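Local coordinates for E1 (PDB 3VX6), which activates the ubiquitin-like proteins ATG12 and ATG8 for autophagy as an E1-like enzyme, the chain here being its N-terminal domain, at residues E114-E119 with K187-N192; K158-D163 with C234-D239; I176-I181 with K198-D203. One frame throughout, in Å; residues are numbered along the deposited sequence.

Contact 1 (E114-E119 with K187-N192); sequences ENDLNE and KATPDN
Ala188 meets Asp116 and Leu117 with both its side chain and its backbone. Its CB points at segment 114-119 and packs against Leu117, with Ala188 CB 3.6 Å from Leu117 CG. Its carbonyl accepts a bent hydrogen bond from across the contact, Leu117 N to Ala188 O at 3.1 Å, the donor tilted 30° from the carbonyl plane. The same oxygen receives a CA-H...O contact from Asp116, whose CA lies 3.3 Å from Ala188 O.

The carboxylate of Asp116 swings toward Ala188 because CG is anti to the backbone N (chi1 -172°). Asp116 OD1 rests 3.7 Å from Ala188 CB and is gripped twice from within its own segment. Asn118 N reaches Asp116 OD1 at 2.6 Å on the anti lone pair, while the Asn118 side-chain amide arrives on the syn side, well out of the carboxylate plane. Asn118 ND2 also donates to Ile177 O. A water accepts from Ala188 N and gives a weak bond to Asp116 OD2.

Further along, the ring of Pro190 lies against the chain at Glu114 and Asn115, with Pro190 CG 3.7 Å from Glu114 C, and it also touches Leu225 of helix 215-225.

An Asx turn at the start of the 3-10 segment 117-119 thus docks against the chain leading into helix 190-195, with Thr189 at its N-cap.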
loop_
_atom_site.group_PDB
_atom_site.type_symbol
_atom_site.label_atom_id
_atom_site.label_comp_id
_atom_site.label_asym_id
_atom_site.label_seq_id
_atom_site.Cartn_x
_atom_site.Cartn_y
_atom_site.Cartn_z
ATOM N N GLU A 114 -10.334 10.203 8.550
ATOM C CA GLU A 114 -10.589 11.632 8.576
ATOM C C GLU A 114 -10.580 12.265 7.189
ATOM O O GLU A 114 -11.040 13.394 7.029
ATOM C CB GLU A 114 -9.586 12.366 9.487
ATOM C CG GLU A 114 -8.118 12.244 9.080
ATOM C CD GLU A 114 -7.183 13.168 9.876
ATOM O OE1 GLU A 114 -7.387 13.330 11.103
ATOM O OE2 GLU A 114 -6.232 13.718 9.272
ATOM N N ASN A 115 -10.089 11.546 6.181
ATOM C CA ASN A 115 -10.023 12.115 4.838
ATOM C C ASN A 115 -10.620 11.253 3.736
ATOM O O ASN A 115 -11.740 11.482 3.283
ATOM C CB ASN A 115 -8.570 12.444 4.473
ATOM C CG ASN A 115 -7.852 13.229 5.564
ATOM O OD1 ASN A 115 -8.390 14.195 6.108
ATOM N ND2 ASN A 115 -6.623 12.823 5.878
ATOM N N ASP A 116 -9.851 10.269 3.293
ATOM C CA ASP A 116 -10.277 9.384 2.219
ATOM C C ASP A 116 -9.572 8.059 2.454
ATOM O O ASP A 116 -8.463 8.035 2.996
ATOM C CB ASP A 116 -9.854 9.990 0.871
ATOM C CG ASP A 116 -10.414 9.236 -0.330
ATOM O OD1 ASP A 116 -10.073 8.047 -0.521
ATOM O OD2 ASP A 116 -11.194 9.842 -1.098
ATOM N N LEU A 117 -10.212 6.956 2.071
ATOM C CA LEU A 117 -9.592 5.652 2.249
ATOM C C LEU A 117 -8.370 5.505 1.346
ATOM O O LEU A 117 -7.438 4.774 1.666
ATOM C CB LEU A 117 -10.578 4.522 1.947
ATOM C CG LEU A 117 -11.821 4.447 2.818
ATOM C CD1 LEU A 117 -12.495 3.134 2.546
ATOM C CD2 LEU A 117 -11.455 4.581 4.285
ATOM N N ASN A 118 -8.364 6.192 0.213
ATOM C CA ASN A 118 -7.216 6.088 -0.668
ATOM C C ASN A 118 -5.953 6.405 0.103
ATOM O O ASN A 118 -4.892 5.880 -0.203
ATOM C CB ASN A 118 -7.332 7.062 -1.836
ATOM C CG ASN A 118 -8.242 6.549 -2.933
ATOM O OD1 ASN A 118 -7.854 5.688 -3.739
ATOM N ND2 ASN A 118 -9.466 7.064 -2.970
ATOM N N GLU A 119 -6.068 7.256 1.111
ATOM C CA GLU A 119 -4.900 7.645 1.884
ATOM C C GLU A 119 -4.322 6.586 2.792
ATOM O O GLU A 119 -3.203 6.742 3.282
ATOM C CB GLU A 119 -5.200 8.885 2.715
ATOM C CG GLU A 119 -5.509 10.102 1.893
ATOM C CD GLU A 119 -5.588 11.350 2.738
ATOM O OE1 GLU A 119 -6.254 12.306 2.296
ATOM O OE2 GLU A 119 -4.976 11.384 3.837
ATOM N N LYS A 187 -16.338 9.530 -3.624
ATOM C CA LYS A 187 -15.073 9.494 -2.905
ATOM C C LYS A 187 -15.223 8.749 -1.577
ATOM O O LYS A 187 -16.211 8.919 -0.863
ATOM C CB LYS A 187 -14.570 10.917 -2.659
ATOM C CG LYS A 187 -14.251 11.673 -3.938
ATOM C CD LYS A 187 -13.732 13.067 -3.656
ATOM C CE LYS A 187 -13.506 13.811 -4.964
ATOM N NZ LYS A 187 -13.131 15.246 -4.765
ATOM N N ALA A 188 -14.234 7.919 -1.259
ATOM C CA ALA A 188 -14.245 7.144 -0.021
ATOM C C ALA A 188 -14.042 8.050 1.190
ATOM O O ALA A 188 -13.192 7.791 2.040
ATOM C CB ALA A 188 -13.161 6.091 -0.053
ATOM N N THR A 189 -14.827 9.113 1.262
ATOM C CA THR A 189 -14.740 10.047 2.361
ATOM C C THR A 189 -15.462 9.513 3.609
ATOM O O THR A 189 -16.204 8.531 3.541
ATOM C CB THR A 189 -15.288 11.410 1.899
ATOM O OG1 THR A 189 -16.633 11.267 1.430
ATOM C CG2 THR A 189 -14.436 11.928 0.763
ATOM N N PRO A 190 -15.234 10.135 4.774
ATOM C CA PRO A 190 -15.917 9.619 5.960
ATOM C C PRO A 190 -17.441 9.624 5.898
ATOM O O PRO A 190 -18.069 8.570 6.068
ATOM C CB PRO A 190 -15.368 10.495 7.088
ATOM C CG PRO A 190 -13.971 10.796 6.623
ATOM C CD PRO A 190 -14.204 11.116 5.152
ATOM N N ASP A 191 -18.047 10.787 5.662
ATOM C CA ASP A 191 -19.506 10.843 5.601
ATOM C C ASP A 191 -20.074 9.938 4.510
ATOM O O ASP A 191 -21.177 9.403 4.649
ATOM C CB ASP A 191 -19.994 12.278 5.418
ATOM C CG ASP A 191 -19.744 13.138 6.650
ATOM O OD1 ASP A 191 -19.733 12.609 7.788
ATOM O OD2 ASP A 191 -19.573 14.362 6.482
ATOM N N ASN A 192 -19.321 9.768 3.429
ATOM C CA ASN A 192 -19.738 8.890 2.349
ATOM C C ASN A 192 -19.606 7.468 2.828
ATOM O O ASN A 192 -20.459 6.627 2.545
ATOM C CB ASN A 192 -18.861 9.074 1.121
ATOM C CG ASN A 192 -19.314 10.217 0.271
ATOM O OD1 ASN A 192 -20.316 10.865 0.580
ATOM N ND2 ASN A 192 -18.590 10.477 -0.812
HETATM O O HOH W 1 -12.362 8.149 -3.852
#

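Contact 2 (K158-D163 with C234-D239); sequences KVIASD and CFLRSD
Ile160 reaches Cys234 with the far end of its side chain. The CB of Ile160 points toward segment 234-239. From there CG1 leaves anti to the carbonyl carbon (chi1 -66°), and Ile160 CG1 is still 4.7 Å from Cys234 CB. The second torsion is fully extended (chi2 180°), and this last step puts the methyl group among the other strand's atoms. At the tip, Ile160 CD1 lies 3.3 Å from Cys234 CB and 3.6 Å from Cys234 CA. The sulfur stands slightly farther off, Cys234 SG being 3.9 Å from Ile160 CD1. Beyond the cysteine the methyl also comes near the backbone, with Ile160 CD1 3.8 Å from Phe235 N. It just meets the leucine, Ile160 CD1 lying 4.3 Å from Leu236 CD1. The branch methyl CG2 makes no close contact with the other segment.

The two segments are not neighbours in the mixed sheet. Strand 243-250 runs between 151-159 and 231-236, antiparallel to both, and takes backbone bonds from each side: Lys158 bonds with Glu244, and Phe235 with Phe243. Ile160 with Ser242 continues the pairing just beyond. The isoleucine therefore bridges over the intervening strand along one face of the sheet, and both it and Cys234 touch Glu244 on the way.

Further along, Ser162 OG stands 3.5 Å from Arg237 O. That carbonyl accepts from Ser242 OG, which also forms a weak bond with Ser162 OG. The guanidinium of Arg237 points elsewhere, to a salt bridge with Asp203.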
loop_
_atom_site.group_PDB
_atom_site.type_symbol
_atom_site.label_atom_id
_atom_site.label_comp_id
_atom_site.label_asym_id
_atom_site.label_seq_id
_atom_site.Cartn_x
_atom_site.Cartn_y
_atom_site.Cartn_z
ATOM N N LYS A 158 -18.495 -11.907 -4.853
ATOM C CA LYS A 158 -18.987 -12.192 -6.183
ATOM C C LYS A 158 -18.017 -11.580 -7.169
ATOM O O LYS A 158 -17.316 -10.625 -6.846
ATOM C CB LYS A 158 -20.380 -11.600 -6.380
ATOM C CG LYS A 158 -20.465 -10.109 -6.177
ATOM C CD LYS A 158 -21.901 -9.610 -6.332
ATOM C CE LYS A 158 -22.013 -8.141 -5.930
ATOM N NZ LYS A 158 -23.410 -7.606 -5.947
ATOM N N VAL A 159 -17.966 -12.146 -8.367
ATOM C CA VAL A 159 -17.084 -11.643 -9.404
ATOM C C VAL A 159 -17.587 -10.280 -9.855
ATOM O O VAL A 159 -18.775 -9.990 -9.792
ATOM C CB VAL A 159 -17.053 -12.587 -10.625
ATOM C CG1 VAL A 159 -15.968 -12.140 -11.604
ATOM C CG2 VAL A 159 -16.808 -14.024 -10.169
ATOM N N ILE A 160 -16.674 -9.427 -10.283
ATOM C CA ILE A 160 -17.055 -8.114 -10.753
ATOM C C ILE A 160 -16.681 -8.017 -12.223
ATOM O O ILE A 160 -15.595 -8.456 -12.633
ATOM C CB ILE A 160 -16.315 -7.013 -10.001
ATOM C CG1 ILE A 160 -16.738 -6.997 -8.542
ATOM C CG2 ILE A 160 -16.602 -5.672 -10.640
ATOM C CD1 ILE A 160 -16.029 -5.930 -7.746
ATOM N N ALA A 161 -17.589 -7.452 -13.012
ATOM C CA ALA A 161 -17.356 -7.269 -14.436
ATOM C C ALA A 161 -16.583 -5.973 -14.601
ATOM O O ALA A 161 -17.088 -4.900 -14.274
ATOM C CB ALA A 161 -18.676 -7.177 -15.179
ATOM N N SER A 162 -15.351 -6.081 -15.089
ATOM C CA SER A 162 -14.513 -4.908 -15.307
ATOM C C SER A 162 -15.225 -3.970 -16.285
ATOM O O SER A 162 -14.958 -2.770 -16.313
ATOM C CB SER A 162 -13.161 -5.324 -15.899
ATOM O OG SER A 162 -12.576 -6.402 -15.185
ATOM N N ASP A 163 -16.143 -4.536 -17.074
ATOM C CA ASP A 163 -16.900 -3.800 -18.093
ATOM C C ASP A 163 -18.120 -3.074 -17.561
ATOM O O ASP A 163 -18.674 -2.211 -18.242
ATOM C CB ASP A 163 -17.376 -4.755 -19.186
ATOM C CG ASP A 163 -16.431 -5.904 -19.395
ATOM O OD1 ASP A 163 -15.276 -5.660 -19.818
ATOM O OD2 ASP A 163 -16.840 -7.050 -19.122
ATOM N N CYS A 234 -15.423 -3.952 -3.170
ATOM C CA CYS A 234 -15.261 -4.426 -4.542
ATOM C C CYS A 234 -13.775 -4.401 -4.881
ATOM O O CYS A 234 -13.134 -3.359 -4.805
ATOM C CB CYS A 234 -16.014 -3.519 -5.517
ATOM S SG CYS A 234 -17.782 -3.513 -5.284
ATOM N N PHE A 235 -13.230 -5.548 -5.249
ATOM C CA PHE A 235 -11.819 -5.640 -5.590
ATOM C C PHE A 235 -11.661 -5.730 -7.094
ATOM O O PHE A 235 -11.848 -6.789 -7.687
ATOM C CB PHE A 235 -11.208 -6.857 -4.901
ATOM C CG PHE A 235 -11.239 -6.769 -3.396
ATOM C CD1 PHE A 235 -10.393 -5.891 -2.719
ATOM C CD2 PHE A 235 -12.139 -7.534 -2.654
ATOM C CE1 PHE A 235 -10.443 -5.779 -1.324
ATOM C CE2 PHE A 235 -12.194 -7.426 -1.258
ATOM C CZ PHE A 235 -11.346 -6.547 -0.594
ATOM N N LEU A 236 -11.332 -4.608 -7.716
ATOM C CA LEU A 236 -11.174 -4.589 -9.160
ATOM C C LEU A 236 -9.780 -4.966 -9.625
ATOM O O LEU A 236 -8.773 -4.518 -9.076
ATOM C CB LEU A 236 -11.565 -3.223 -9.722
ATOM C CG LEU A 236 -13.060 -2.946 -9.588
ATOM C CD1 LEU A 236 -13.376 -2.567 -8.148
ATOM C CD2 LEU A 236 -13.466 -1.828 -10.531
ATOM N N ARG A 237 -9.745 -5.806 -10.651
ATOM C CA ARG A 237 -8.502 -6.279 -11.242
ATOM C C ARG A 237 -8.610 -6.264 -12.769
ATOM O O ARG A 237 -9.634 -6.647 -13.343
ATOM C CB ARG A 237 -8.196 -7.714 -10.779
ATOM C CG ARG A 237 -7.580 -7.870 -9.384
ATOM C CD ARG A 237 -8.621 -8.083 -8.291
ATOM N NE ARG A 237 -8.011 -8.486 -7.024
ATOM C CZ ARG A 237 -7.610 -9.721 -6.735
ATOM N NH1 ARG A 237 -7.753 -10.694 -7.623
ATOM N NH2 ARG A 237 -7.063 -9.986 -5.557
ATOM N N SER A 238 -7.558 -5.819 -13.438
ATOM C CA SER A 238 -7.585 -5.817 -14.894
ATOM C C SER A 238 -7.428 -7.288 -15.298
ATOM O O SER A 238 -7.615 -7.675 -16.443
ATOM C CB SER A 238 -6.428 -4.968 -15.430
ATOM O OG SER A 238 -5.196 -5.387 -14.875
ATOM N N ASP A 239 -7.121 -8.094 -14.292
ATOM C CA ASP A 239 -6.882 -9.528 -14.393
ATOM C C ASP A 239 -8.073 -10.440 -14.747
ATOM O O ASP A 239 -7.867 -11.585 -15.154
ATOM C CB ASP A 239 -6.310 -9.989 -13.050
ATOM C CG ASP A 239 -5.611 -11.317 -13.136
ATOM O OD1 ASP A 239 -5.657 -12.085 -12.146
ATOM O OD2 ASP A 239 -4.998 -11.587 -14.189
#

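Contact 3 (I176-I181 with K198-D203); sequences IIACVI and KVVFKD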
loop_
_atom_site.group_PDB
_atom_site.type_symbol
_atom_site.label_atom_id
_atom_site.label_comp_id
_atom_site.label_asym_id
_atom_site.label_seq_id
_atom_site.Cartn_x
_atom_site.Cartn_y
_atom_site.Cartn_z
ATOM N N ILE A 176 -7.743 4.643 -6.574
ATOM C CA ILE A 176 -7.587 3.202 -6.438
ATOM C C ILE A 176 -8.599 2.660 -5.423
ATOM O O ILE A 176 -8.862 1.459 -5.358
ATOM C CB ILE A 176 -6.084 2.833 -6.108
ATOM C CG1 ILE A 176 -5.995 1.609 -5.210
ATOM C CG2 ILE A 176 -5.380 4.002 -5.462
ATOM C CD1 ILE A 176 -6.003 1.955 -3.767
ATOM N N ILE A 177 -9.189 3.568 -4.657
ATOM C CA ILE A 177 -10.210 3.221 -3.677
ATOM C C ILE A 177 -11.340 4.258 -3.750
ATOM O O ILE A 177 -11.098 5.467 -3.798
ATOM C CB ILE A 177 -9.677 3.218 -2.230
ATOM C CG1 ILE A 177 -8.674 2.089 -2.018
ATOM C CG2 ILE A 177 -10.842 3.015 -1.259
ATOM C CD1 ILE A 177 -8.122 2.040 -0.600
ATOM N N ALA A 178 -12.572 3.779 -3.782
ATOM C CA ALA A 178 -13.725 4.662 -3.831
ATOM C C ALA A 178 -14.857 3.946 -3.110
ATOM O O ALA A 178 -14.660 2.871 -2.538
ATOM C CB ALA A 178 -14.114 4.956 -5.284
ATOM N N CYS A 179 -16.034 4.545 -3.105
ATOM C CA CYS A 179 -17.160 3.899 -2.473
ATOM C C CYS A 179 -18.351 4.100 -3.377
ATOM O O CYS A 179 -18.266 4.801 -4.385
ATOM C CB CYS A 179 -17.424 4.472 -1.074
ATOM S SG CYS A 179 -18.110 6.138 -1.005
ATOM N N VAL A 180 -19.459 3.456 -3.040
ATOM C CA VAL A 180 -20.654 3.582 -3.846
ATOM C C VAL A 180 -21.776 4.092 -2.957
ATOM O O VAL A 180 -21.972 3.600 -1.848
ATOM C CB VAL A 180 -21.033 2.236 -4.468
ATOM C CG1 VAL A 180 -22.063 2.451 -5.554
ATOM C CG2 VAL A 180 -19.797 1.560 -5.039
ATOM N N ILE A 181 -22.477 5.114 -3.433
ATOM C CA ILE A 181 -23.584 5.708 -2.695
ATOM C C ILE A 181 -24.752 5.868 -3.651
ATOM O O ILE A 181 -24.736 6.716 -4.545
ATOM C CB ILE A 181 -23.216 7.086 -2.132
ATOM C CG1 ILE A 181 -21.984 6.969 -1.237
ATOM C CG2 ILE A 181 -24.398 7.657 -1.358
ATOM C CD1 ILE A 181 -21.710 8.206 -0.436
ATOM N N LYS A 198 -20.914 0.320 -0.237
ATOM C CA LYS A 198 -19.655 -0.381 -0.303
ATOM C C LYS A 198 -18.492 0.473 -0.732
ATOM O O LYS A 198 -18.647 1.634 -1.092
ATOM C CB LYS A 198 -19.782 -1.572 -1.247
ATOM C CG LYS A 198 -20.383 -1.261 -2.588
ATOM C CD LYS A 198 -20.898 -2.544 -3.208
ATOM C CE LYS A 198 -21.452 -2.322 -4.606
ATOM N NZ LYS A 198 -22.148 -3.544 -5.099
ATOM N N VAL A 199 -17.318 -0.141 -0.669
ATOM C CA VAL A 199 -16.056 0.466 -1.032
ATOM C C VAL A 199 -15.473 -0.289 -2.211
ATOM O O VAL A 199 -15.440 -1.513 -2.207
ATOM C CB VAL A 199 -15.070 0.385 0.139
ATOM C CG1 VAL A 199 -13.648 0.739 -0.326
ATOM C CG2 VAL A 199 -15.536 1.313 1.246
ATOM N N VAL A 200 -15.022 0.439 -3.225
ATOM C CA VAL A 200 -14.427 -0.185 -4.401
ATOM C C VAL A 200 -12.922 0.053 -4.340
ATOM O O VAL A 200 -12.458 1.175 -4.137
ATOM C CB VAL A 200 -15.045 0.372 -5.709
ATOM C CG1 VAL A 200 -16.513 0.039 -5.743
ATOM C CG2 VAL A 200 -14.877 1.868 -5.787
ATOM N N PHE A 201 -12.165 -1.023 -4.502
ATOM C CA PHE A 201 -10.718 -0.973 -4.401
ATOM C C PHE A 201 -10.015 -1.618 -5.594
ATOM O O PHE A 201 -10.318 -2.751 -5.970
ATOM C CB PHE A 201 -10.325 -1.676 -3.092
ATOM C CG PHE A 201 -8.850 -1.916 -2.916
ATOM C CD1 PHE A 201 -8.398 -3.135 -2.412
ATOM C CD2 PHE A 201 -7.918 -0.932 -3.204
ATOM C CE1 PHE A 201 -7.056 -3.363 -2.201
ATOM C CE2 PHE A 201 -6.566 -1.155 -2.994
ATOM C CZ PHE A 201 -6.135 -2.365 -2.495
ATOM N N LYS A 202 -9.099 -0.876 -6.211
ATOM C CA LYS A 202 -8.324 -1.420 -7.315
ATOM C C LYS A 202 -7.240 -2.189 -6.577
ATOM O O LYS A 202 -6.194 -1.657 -6.205
ATOM C CB LYS A 202 -7.751 -0.300 -8.178
ATOM C CG LYS A 202 -8.778 0.219 -9.178
ATOM C CD LYS A 202 -8.666 1.717 -9.463
ATOM C CE LYS A 202 -9.713 2.125 -10.487
ATOM N NZ LYS A 202 -9.629 3.553 -10.877
ATOM N N ASP A 203 -7.548 -3.454 -6.331
ATOM C CA ASP A 203 -6.691 -4.371 -5.604
ATOM C C ASP A 203 -5.233 -4.447 -6.064
ATOM O O ASP A 203 -4.931 -4.386 -7.259
ATOM C CB ASP A 203 -7.331 -5.749 -5.658
ATOM C CG ASP A 203 -6.932 -6.622 -4.501
ATOM O OD1 ASP A 203 -7.423 -7.766 -4.456
ATOM O OD2 ASP A 203 -6.140 -6.179 -3.641
#
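Strands 177-181 and 198-202 form an antiparallel pair inside a mixed beta-sheet, their directions 150° apart. Ala178 and Val200 are the central hydrogen-bonded pair and exchange two backbone bonds: Ala178 N to Val200 O and Val200 N to Ala178 O, both 2.6 Å. The two acceptors are used differently. Val200 O receives its donor in the carbonyl plane, whereas Ala178 O is met from 46° above its own. Lys202 N to Ile176 O and Val180 N to Lys198 O extend the bonding to either side. Ile177 with Phe201 and Cys179 with Val199 are the non-hydrogen-bonded pairs.

Side chains alternate between the faces. On one, Ile177 lies between two partners: its branch methyl CG2 is 3.7 Å from Val199 CG1, while Ile177 CG1 touches Phe201 CD2 at 3.3 Å. The phenylalanine ring is swung there with CG anti to the backbone N (chi1 171°), alongside Ile176, whose CD1 sits at the ring edge, 3.3 Å from Phe201 CE2. Asp203 CA sits over one face of the ring, near its margin. On the opposite sheet face Val180 CG2 packs 3.7 Å from Val200 CG1, and the stem of Lys198 runs beside Val180 before NZ reaches a salt bridge with Glu244. Lys202 leads its amine away to the Phe170 ring, a cation-pi contact, and to the carbonyl oxygens of Phe170 and Val175.

Helix 215-225 covers the face of Ile177, Val199 and Phe201 through Ile218, and helix 190-195 adds Leu193 against Val199. Strand 184-186 flanks the pair at the sheet's edge beside 177-181; on the other side 198-202 runs parallel to 231-236, joined to it by a beta-alpha-beta crossover through helix 215-225.

The three contacts illustrate how chemistry follows position in a fold. Contact 3 is buried sheet core, where regular backbone bonding is combined with apolar packing on both faces. Contact 2 is also mostly buried and belongs to the same sheet, since strands 231-236 and 198-202 are neighbours, but it spans a strand in between and relies on side chains, with no clear hydrogen bond across it. Contact 1 is only partly buried; one backbone bond, a weakly held water and the packing of Ala188 and Pro190 join its segments, each keeping its turn or cap bonds to itself. It adjoins contact 3, whereas contacts 1 and 2 do not touch. Helix 190-195, starting in contact 1, leads into strand 198-202.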